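Local coordinates for protein aphrodisin (Mesocricetus auratus, PDB 1E5P) that acts as an aphrodisiac pheromone that elicits copulatory behaviour in male hamsters and, as a lipocalin, probably binds small odorant molecules, at residues I13-D18 and T106-V111. Numbering follows the deposited sequence.
Sequences IVIAAD and TNMIVV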
# COMPACT_ATOMS: atom_id res chain seq x y z
N ILE A 13 7.51 0.99 -2.19
CA ILE A 13 8.78 0.28 -2.41
C ILE A 13 8.48 -1.17 -2.81
O ILE A 13 9.01 -1.68 -3.81
CB ILE A 13 9.67 0.31 -1.17
CG1 ILE A 13 9.81 1.73 -0.58
CG2 ILE A 13 11.04 -0.28 -1.50
CD1 ILE A 13 10.28 2.75 -1.57
N VAL A 14 7.65 -1.84 -2.03
CA VAL A 14 7.31 -3.25 -2.32
C VAL A 14 5.83 -3.47 -2.03
O VAL A 14 5.25 -2.78 -1.18
CB VAL A 14 8.13 -4.26 -1.50
CG1 VAL A 14 9.63 -4.16 -1.64
CG2 VAL A 14 7.68 -4.24 -0.04
N ILE A 15 5.21 -4.41 -2.74
CA ILE A 15 3.86 -4.83 -2.47
C ILE A 15 3.85 -6.38 -2.51
O ILE A 15 4.50 -6.88 -3.44
CB ILE A 15 2.78 -4.35 -3.44
CG1 ILE A 15 2.66 -2.83 -3.47
CG2 ILE A 15 1.41 -4.91 -3.01
CD1 ILE A 15 1.78 -2.32 -4.60
N ALA A 16 3.24 -7.00 -1.55
CA ALA A 16 3.10 -8.47 -1.54
C ALA A 16 1.61 -8.79 -1.49
O ALA A 16 0.87 -8.08 -0.79
CB ALA A 16 3.81 -9.06 -0.33
N ALA A 17 1.12 -9.80 -2.20
CA ALA A 17 -0.30 -10.12 -2.15
C ALA A 17 -0.52 -11.62 -2.35
O ALA A 17 0.26 -12.24 -3.08
CB ALA A 17 -1.06 -9.39 -3.27
N ASP A 18 -1.60 -12.11 -1.77
CA ASP A 18 -1.91 -13.55 -1.97
C ASP A 18 -2.44 -13.81 -3.36
O ASP A 18 -2.25 -14.94 -3.88
CB ASP A 18 -2.78 -14.10 -0.85
CG ASP A 18 -4.11 -13.40 -0.67
OD1 ASP A 18 -4.34 -12.39 -1.34
OD2 ASP A 18 -4.93 -13.87 0.17
N THR A 106 -8.47 -10.05 -1.37
CA THR A 106 -7.02 -10.11 -1.58
C THR A 106 -6.34 -9.54 -0.33
O THR A 106 -6.77 -8.47 0.10
CB THR A 106 -6.57 -9.30 -2.80
OG1 THR A 106 -7.22 -9.85 -3.96
CG2 THR A 106 -5.06 -9.37 -3.03
N ASN A 107 -5.42 -10.27 0.27
CA ASN A 107 -4.67 -9.84 1.45
C ASN A 107 -3.31 -9.34 0.94
O ASN A 107 -2.68 -10.03 0.12
CB ASN A 107 -4.45 -11.04 2.38
CG ASN A 107 -5.81 -11.50 2.90
OD1 ASN A 107 -6.35 -10.81 3.76
ND2 ASN A 107 -6.31 -12.58 2.34
N MSE A 108 -2.91 -8.16 1.41
CA MSE A 108 -1.71 -7.54 0.89
C MSE A 108 -0.87 -6.89 2.00
O MSE A 108 -1.39 -6.58 3.07
CB MSE A 108 -2.07 -6.32 -0.02
CG MSE A 108 -3.09 -6.44 -1.08
SE MSE A 108 -3.68 -4.92 -1.85
CE MSE A 108 -2.15 -4.08 -2.28
N ILE A 109 0.40 -6.76 1.68
CA ILE A 109 1.33 -5.99 2.52
C ILE A 109 1.92 -4.94 1.58
O ILE A 109 2.33 -5.27 0.46
CB ILE A 109 2.47 -6.80 3.14
CG1 ILE A 109 1.88 -7.78 4.16
CG2 ILE A 109 3.48 -5.86 3.82
CD1 ILE A 109 2.83 -8.89 4.56
N VAL A 110 1.91 -3.68 1.99
CA VAL A 110 2.49 -2.61 1.20
C VAL A 110 3.57 -1.94 2.05
O VAL A 110 3.33 -1.65 3.24
CB VAL A 110 1.42 -1.55 0.83
CG1 VAL A 110 2.05 -0.39 0.10
CG2 VAL A 110 0.33 -2.23 -0.01
N VAL A 111 4.76 -1.78 1.48
CA VAL A 111 5.82 -1.06 2.22
C VAL A 111 6.04 0.28 1.52
O VAL A 111 6.46 0.32 0.37
CB VAL A 111 7.14 -1.83 2.29
CG1 VAL A 111 8.17 -1.05 3.13
CG2 VAL A 111 6.95 -3.24 2.83
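Asp18 and Asn107 meet where strand 13-17 runs out, and three hydrogen bonds tie them together. Asp18 N donates to Asn107 O at 3.0 Å; in return Asn107 N reaches Asp18 OD1 and Asn107 ND2 reaches Asp18 OD2, each at 2.9 Å. Both N-H groups come from above the carboxylate plane, which lies 69° from the amide plane. A chi1 of 59° sets the carboxylate between the backbone N and C of Asp18, from where it reaches Asn107; in this conformer each oxygen takes one bond. From there the backbones pair antiparallel: Ala16 N to Ile109 O and Ile109 N to Ala16 O are both 2.8 Å, and Val111 N donates to Val14 O. Val111 O takes Ile13 N at 2.8 Å and, weakly, Val14 N, making a classic beta bulge. Strands 8-17 and 105-113 are the first and last long strands of the chain, and their pairing closes the lipocalin beta-barrel. Ile15 CG2 meets the Met108 (selenomethionine) methyl CE at 3.7 Å and, more loosely, Val110 CG2; the bend at chi3 (50°) turns that methyl toward Ile15. On the other face lie Val14, Ala16, Ile109 and Val111, with helix 120-132 packed over this side through Leu126 and Phe129.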